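Ceg4 (Legionella pneumophila subsp. pneumophila, PDB 6AOK) dephosphorylates phosphotyrosine through its N-terminal, magnesium-binding HAD-like phosphatase part, as an effector that attenuates host MAPK signalling. Local coordinates at residues M57-P60 with I61-Q64; S129-E132 with I133-T137; E49-Y52 with K53-P56. One frame throughout, in Å; residues are numbered along the deposited sequence. Where two conformers were deposited one is given.

Contact 1 (M57-P60 with I61-Q64); sequences MKDP and IEAQ
Glu62, in one of its two conformers, folds back over the start of helix 60-71 to take the N-H of Asp59, its OE2 lying 2.9 Å from Asp59 N. The bond is somewhat bent, 149° at the hydrogen, and uses the anti side of the carboxylate, 30° out of its plane. With CG turned beside its own backbone N (chi1 -49°) and the chain extended beyond, the carboxylate reaches back to the N-cap residue. Close packing lies here, where the same OE2 rests 3.4 Å from Lys58 CB and the two side chains cross at nearly a right angle. Beneath, the first helical bonds run from Ala63 N to Asp59 O and from Gln64 N to Pro60 O. Pro60 suits the first turn, where no helix carbonyl precedes to receive an N-H, so lacking one costs nothing.

The other side faces solvent. There exposed Ile61 packs loosely, and in this conformer Asp59 OD2 stands 3.2 Å from Glu62 OE2, two acceptors whose like charges would probably repel. Lys58 sends its extended chain off to the carbonyl of Ser39. Small Ala63 is buried against Leu40, while Met57, present as selenomethionine, and Gln64 pack on helix 116-125, joining the start of helix 60-71 to that neighbour.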
loop_
_atom_site.group_PDB
_atom_site.type_symbol
_atom_site.label_atom_id
_atom_site.label_comp_id
_atom_site.label_asym_id
_atom_site.label_seq_id
_atom_site.Cartn_x
_atom_site.Cartn_y
_atom_site.Cartn_z
HETATM N N MSE A 57 -1.341 -0.866 -19.334
HETATM C CA MSE A 57 -1.091 -2.191 -18.779
HETATM C C MSE A 57 -2.029 -3.195 -19.406
HETATM O O MSE A 57 -3.112 -2.839 -19.880
HETATM C CB MSE A 57 -1.269 -2.178 -17.247
HETATM C CG MSE A 57 -0.787 -3.435 -16.570
HETATM SE SE MSE A 57 -0.215 -3.146 -14.706
HETATM C CE MSE A 57 1.486 -2.281 -14.945
ATOM N N LYS A 58 -1.597 -4.461 -19.482
ATOM C CA LYS A 58 -2.500 -5.514 -19.930
ATOM C C LYS A 58 -3.734 -5.552 -19.032
ATOM O O LYS A 58 -3.715 -5.111 -17.881
ATOM C CB LYS A 58 -1.779 -6.873 -19.917
ATOM C CG LYS A 58 -0.814 -6.990 -21.134
ATOM C CD LYS A 58 0.099 -8.169 -21.077
ATOM C CE LYS A 58 1.104 -8.174 -22.254
ATOM N NZ LYS A 58 2.058 -9.337 -22.044
ATOM N N ASP A 59 -4.800 -6.118 -19.553
ATOM C CA ASP A 59 -6.022 -6.254 -18.760
ATOM C C ASP A 59 -5.763 -6.944 -17.428
ATOM O O ASP A 59 -4.899 -7.835 -17.356
ATOM C CB ASP A 59 -7.081 -7.058 -19.523
ATOM C CG ASP A 59 -7.510 -6.382 -20.836
ATOM O OD1 ASP A 59 -7.956 -5.224 -20.742
ATOM O OD2 ASP A 59 -7.550 -7.043 -21.910
ATOM N N PRO A 60 -6.551 -6.625 -16.379
ATOM C CA PRO A 60 -6.338 -7.285 -15.078
ATOM C C PRO A 60 -6.328 -8.794 -15.167
ATOM O O PRO A 60 -5.503 -9.425 -14.481
ATOM C CB PRO A 60 -7.526 -6.791 -14.234
ATOM C CG PRO A 60 -7.843 -5.422 -14.840
ATOM C CD PRO A 60 -7.626 -5.602 -16.325
ATOM N N ILE A 61 -7.240 -9.399 -15.956
ATOM C CA ILE A 61 -7.289 -10.862 -15.988
ATOM C C ILE A 61 -6.035 -11.439 -16.648
ATOM O O ILE A 61 -5.610 -12.547 -16.309
ATOM C CB ILE A 61 -8.563 -11.380 -16.687
ATOM C CG1 ILE A 61 -8.817 -12.856 -16.320
ATOM C CG2 ILE A 61 -8.453 -11.260 -18.193
ATOM C CD1 ILE A 61 -8.970 -13.095 -14.749
ATOM N N GLU A 62 -5.430 -10.709 -17.595
ATOM C CA GLU A 62 -4.146 -11.112 -18.164
ATOM C C GLU A 62 -3.023 -10.975 -17.152
ATOM O O GLU A 62 -2.131 -11.821 -17.091
ATOM C CB GLU A 62 -3.778 -10.257 -19.373
ATOM C CG GLU A 62 -4.800 -10.051 -20.459
ATOM C CD GLU A 62 -4.189 -9.231 -21.611
ATOM O OE1 GLU A 62 -3.449 -9.859 -22.362
ATOM O OE2 GLU A 62 -4.448 -8.002 -21.775
ATOM N N ALA A 63 -3.021 -9.870 -16.375
ATOM C CA ALA A 63 -1.994 -9.714 -15.345
ATOM C C ALA A 63 -2.086 -10.845 -14.328
ATOM O O ALA A 63 -1.065 -11.393 -13.880
ATOM C CB ALA A 63 -2.139 -8.355 -14.637
ATOM N N GLN A 64 -3.311 -11.218 -13.967
ATOM C CA GLN A 64 -3.490 -12.345 -13.056
ATOM C C GLN A 64 -2.870 -13.622 -13.633
ATOM O O GLN A 64 -2.193 -14.383 -12.922
ATOM C CB GLN A 64 -4.992 -12.512 -12.788
ATOM C CG GLN A 64 -5.325 -13.725 -11.957
ATOM C CD GLN A 64 -5.058 -13.521 -10.464
ATOM O OE1 GLN A 64 -4.810 -12.365 -9.981
ATOM N NE2 GLN A 64 -5.073 -14.640 -9.722
#

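Contact 2 (S129-E132 with I133-T137)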
loop_
_atom_site.group_PDB
_atom_site.type_symbol
_atom_site.label_atom_id
_atom_site.label_comp_id
_atom_site.label_asym_id
_atom_site.label_seq_id
_atom_site.Cartn_x
_atom_site.Cartn_y
_atom_site.Cartn_z
ATOM N N SER A 129 -10.397 -9.220 -2.342
ATOM C CA SER A 129 -11.614 -9.068 -3.127
ATOM C C SER A 129 -11.671 -7.669 -3.734
ATOM O O SER A 129 -10.980 -6.762 -3.299
ATOM C CB SER A 129 -12.840 -9.296 -2.255
ATOM O OG SER A 129 -12.934 -8.188 -1.366
ATOM N N ASP A 130 -12.516 -7.505 -4.756
ATOM C CA ASP A 130 -12.696 -6.177 -5.327
ATOM C C ASP A 130 -13.184 -5.193 -4.278
ATOM O O ASP A 130 -12.758 -4.027 -4.269
ATOM C CB ASP A 130 -13.672 -6.232 -6.487
ATOM C CG ASP A 130 -13.114 -6.980 -7.685
ATOM O OD1 ASP A 130 -11.878 -7.037 -7.831
ATOM O OD2 ASP A 130 -13.924 -7.507 -8.492
ATOM N N GLU A 131 -14.075 -5.656 -3.380
ATOM C CA GLU A 131 -14.558 -4.824 -2.283
ATOM C C GLU A 131 -13.410 -4.311 -1.425
ATOM O O GLU A 131 -13.358 -3.120 -1.086
ATOM C CB GLU A 131 -15.545 -5.606 -1.419
ATOM C CG GLU A 131 -16.214 -4.722 -0.398
ATOM C CD GLU A 131 -16.980 -5.525 0.645
ATOM O OE1 GLU A 131 -17.492 -6.631 0.308
ATOM O OE2 GLU A 131 -17.050 -5.047 1.804
ATOM N N GLU A 132 -12.476 -5.196 -1.054
ATOM C CA GLU A 132 -11.348 -4.749 -0.263
ATOM C C GLU A 132 -10.470 -3.800 -1.049
ATOM O O GLU A 132 -9.991 -2.798 -0.516
ATOM C CB GLU A 132 -10.511 -5.943 0.197
ATOM C CG GLU A 132 -11.169 -6.768 1.248
ATOM C CD GLU A 132 -10.363 -8.034 1.510
ATOM O OE1 GLU A 132 -10.242 -8.905 0.600
ATOM O OE2 GLU A 132 -9.798 -8.109 2.627
ATOM N N ILE A 133 -10.204 -4.126 -2.314
ATOM C CA ILE A 133 -9.304 -3.291 -3.093
ATOM C C ILE A 133 -9.900 -1.912 -3.307
ATOM O O ILE A 133 -9.162 -0.898 -3.347
ATOM C CB ILE A 133 -8.989 -4.001 -4.412
ATOM C CG1 ILE A 133 -8.179 -5.256 -4.090
ATOM C CG2 ILE A 133 -8.181 -3.081 -5.321
ATOM C CD1 ILE A 133 -7.851 -6.143 -5.286
ATOM N N SER A 134 -11.224 -1.848 -3.422
ATOM C CA SER A 134 -11.904 -0.557 -3.577
ATOM C C SER A 134 -11.751 0.327 -2.339
ATOM O O SER A 134 -12.095 1.510 -2.394
ATOM C CB SER A 134 -13.360 -0.767 -3.866
ATOM O OG SER A 134 -14.110 -1.111 -2.698
ATOM N N LYS A 135 -11.238 -0.189 -1.235
ATOM C CA LYS A 135 -11.059 0.705 -0.104
ATOM C C LYS A 135 -9.676 1.306 -0.058
ATOM O O LYS A 135 -9.397 2.103 0.841
ATOM C CB LYS A 135 -11.358 -0.008 1.216
ATOM C CG LYS A 135 -12.657 -0.770 1.201
ATOM C CD LYS A 135 -13.833 0.097 1.517
ATOM C CE LYS A 135 -15.188 -0.679 1.298
ATOM N NZ LYS A 135 -15.344 -1.923 2.172
ATOM N N LEU A 136 -8.807 0.937 -0.983
ATOM C CA LEU A 136 -7.520 1.569 -1.116
ATOM C C LEU A 136 -7.673 2.910 -1.817
ATOM O O LEU A 136 -8.425 3.020 -2.786
ATOM C CB LEU A 136 -6.605 0.703 -1.972
ATOM C CG LEU A 136 -6.179 -0.608 -1.370
ATOM C CD1 LEU A 136 -5.447 -1.323 -2.485
ATOM C CD2 LEU A 136 -5.211 -0.338 -0.235
ATOM N N THR A 137 -6.931 3.917 -1.346
ATOM C CA THR A 137 -6.748 5.186 -2.063
ATOM C C THR A 137 -5.302 5.149 -2.532
ATOM O O THR A 137 -4.390 5.055 -1.720
ATOM C CB THR A 137 -7.006 6.396 -1.155
ATOM O OG1 THR A 137 -8.386 6.429 -0.784
ATOM C CG2 THR A 137 -6.645 7.762 -1.833
HETATM O O HOH W 1 -13.868 -4.635 2.780
HETATM O O HOH W 2 -17.063 -3.835 4.185
#
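The flat carboxylate of Glu131 lies alongside Lys135, the two chains pointing the same way, with OE2 3.6 Å from Lys135 NZ in a salt bridge at the surface. The carboxylate of Glu132 instead closes a capping box at the start of the short helix 130-133: its OE1 accepts Ser129 N on its anti side, 3.0 Å away and only 16° out of the carboxylate plane, and in return Ser129 OG accepts Glu132 N, also at 3.0 Å. Its other oxygen, OE2, is bonded to His98 ND1. Serine suits the N-cap because its short hydroxyl reaches an amide three residues on; glutamate is long enough to return to the cap's own N-H.

Around the salt bridge, one water donates a sound bond to Glu131 OE2 and accepts a weak one from Lys135 NZ; a second bridges both weakly. Lys135 comes back over the helix by bending at chi2 (-84°) and chi4, and its CG lies within 3.4 Å of Glu131 O.

A type I turn beginning on the helix's last residue, Ile133 to Leu136, leads into edge strand 136-139 of the parallel sheet. Ile133 and Leu136, both aliphatic, pack on Phe123 of helix 116-125. At the turn Ser134 OG donates to Glu131 O over 2.7 Å, 31° out of the carbonyl plane.

Contact 3 (E49-Y52 with K53-P56); sequences EQDY and KNTP
Asp51 OD1 takes two backbone amides at once, Lys53 N at 2.6 Å and, through a weak bond, Asn54 N at 3.4 Å. Lys53 N comes from above the carboxylate plane, 36° out of it, along a fairly straight N-H. The other oxygen, OD2, accepts Asn54 ND2 at 3.0 Å on its syn side, with the amide turned steeply, its plane 78° from that of the carboxylate. Because chi1 of 176° sets CG opposite the backbone N and beside the carbonyl carbon, the carboxylate leans forward over the residues that follow. Aspartate suits the place: one short side chain offers an acceptor to each of these N-H groups.

The bond from Lys53 N to Asp51 OD1 makes an Asx turn. It shapes the long loop between helices 35-39 and 60-71, in a region between strands 13-17 and 106-111 that is consistent with a cap inserted into the HAD-like core. Asp51's own carbonyl oxygen, O, accepts Thr55 OG1 at 2.8 Å, bringing the chain round again, while Thr55 CG2 is 3.9 Å from Gln50 CD in the flat amide.

Tyr52 and Lys53 run side by side in the same direction. Lys53 CB sits over the centre of the Tyr52 ring, 3.9 Å from the centroid and close to the ring normal, a CH-pi contact. The aliphatic stem of lysine suits such a face, and its NZ goes on to the carbonyls of Glu140 and Asn114. The phenol OH bonds Lys113 O, and Tyr52 O receives Arg115 NH1.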
loop_
_atom_site.group_PDB
_atom_site.type_symbol
_atom_site.label_atom_id
_atom_site.label_comp_id
_atom_site.label_asym_id
_atom_site.label_seq_id
_atom_site.Cartn_x
_atom_site.Cartn_y
_atom_site.Cartn_z
ATOM N N GLU A 49 12.559 -2.525 -22.593
ATOM C CA GLU A 49 11.825 -1.818 -21.549
ATOM C C GLU A 49 10.977 -0.706 -22.153
ATOM O O GLU A 49 11.428 0.017 -23.027
ATOM C CB GLU A 49 12.796 -1.237 -20.506
ATOM C CG GLU A 49 13.388 -2.292 -19.578
ATOM C CD GLU A 49 14.783 -1.924 -19.085
ATOM O OE1 GLU A 49 15.009 -0.741 -18.790
ATOM O OE2 GLU A 49 15.667 -2.807 -19.035
ATOM N N GLN A 50 9.746 -0.572 -21.670
ATOM C CA GLN A 50 8.882 0.535 -22.035
ATOM C C GLN A 50 8.709 1.406 -20.808
ATOM O O GLN A 50 8.943 0.955 -19.689
ATOM C CB GLN A 50 7.511 0.030 -22.509
ATOM C CG GLN A 50 7.613 -0.888 -23.736
ATOM C CD GLN A 50 6.215 -1.270 -24.173
ATOM O OE1 GLN A 50 5.669 -0.653 -25.110
ATOM N NE2 GLN A 50 5.598 -2.272 -23.469
ATOM N N ASP A 51 8.299 2.656 -21.012
ATOM C CA ASP A 51 8.055 3.536 -19.882
ATOM C C ASP A 51 7.266 2.652 -18.937
ATOM O O ASP A 51 6.329 1.978 -19.363
ATOM C CB ASP A 51 7.227 4.747 -20.303
ATOM C CG ASP A 51 6.862 5.639 -19.132
ATOM O OD1 ASP A 51 6.901 5.155 -17.980
ATOM O OD2 ASP A 51 6.536 6.821 -19.363
ATOM N N TYR A 52 7.626 2.639 -17.660
ATOM C CA TYR A 52 6.927 1.738 -16.733
ATOM C C TYR A 52 5.654 2.359 -16.217
ATOM O O TYR A 52 4.719 1.645 -15.829
ATOM C CB TYR A 52 7.806 1.324 -15.539
ATOM C CG TYR A 52 7.849 2.372 -14.446
ATOM C CD1 TYR A 52 8.794 3.390 -14.490
ATOM C CD2 TYR A 52 6.908 2.376 -13.422
ATOM C CE1 TYR A 52 8.823 4.399 -13.526
ATOM C CE2 TYR A 52 6.917 3.390 -12.454
ATOM C CZ TYR A 52 7.885 4.380 -12.508
ATOM O OH TYR A 52 7.891 5.381 -11.520
ATOM N N LYS A 53 5.573 3.671 -16.247
ATOM C CA LYS A 53 4.530 4.358 -15.499
ATOM C C LYS A 53 3.328 4.629 -16.377
ATOM O O LYS A 53 2.198 4.547 -15.908
ATOM C CB LYS A 53 5.104 5.657 -14.910
ATOM C CG LYS A 53 4.112 6.588 -14.149
ATOM C CD LYS A 53 4.144 6.325 -12.663
ATOM C CE LYS A 53 3.168 7.309 -11.936
ATOM N NZ LYS A 53 3.443 7.130 -10.554
ATOM N N ASN A 54 3.549 4.913 -17.652
ATOM C CA ASN A 54 2.488 5.427 -18.507
ATOM C C ASN A 54 2.101 4.499 -19.641
ATOM O O ASN A 54 1.047 4.705 -20.233
ATOM C CB ASN A 54 2.890 6.776 -19.107
ATOM C CG ASN A 54 3.145 7.809 -18.029
ATOM O OD1 ASN A 54 2.284 8.033 -17.162
ATOM N ND2 ASN A 54 4.347 8.401 -18.038
ATOM N N THR A 55 2.891 3.490 -19.941
ATOM C CA THR A 55 2.483 2.539 -20.969
ATOM C C THR A 55 1.231 1.785 -20.498
ATOM O O THR A 55 1.206 1.299 -19.358
ATOM C CB THR A 55 3.620 1.551 -21.247
ATOM O OG1 THR A 55 4.802 2.267 -21.654
ATOM C CG2 THR A 55 3.209 0.556 -22.383
ATOM N N PRO A 56 0.191 1.645 -21.332
ATOM C CA PRO A 56 -1.024 0.961 -20.859
ATOM C C PRO A 56 -0.716 -0.464 -20.421
ATOM O O PRO A 56 0.121 -1.168 -21.003
ATOM C CB PRO A 56 -1.962 1.016 -22.076
ATOM C CG PRO A 56 -1.548 2.306 -22.817
ATOM C CD PRO A 56 -0.015 2.272 -22.659
#

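How the contacts relate
Contacts 3 and 1 are consecutive in the chain: 49-56 runs directly into 57-64, their centres about 14 Å apart, so the loop of contact 3 leads to the helix start of contact 1. Arg115 touches both, binding carbonyls of contact 3 and packing on residue 57. Contact 2 follows much later; its centre is about 17 Å from that of contact 1 and 24 Å from that of contact 3. Helix 116-125 is touched by contacts 1 and 2, with Lys124 meeting both. Contact 3 is nearest the active site: the side chain of Tyr52 is about 11 Å from the magnesium ion and 7 Å from that of Asp20, a magnesium ligand.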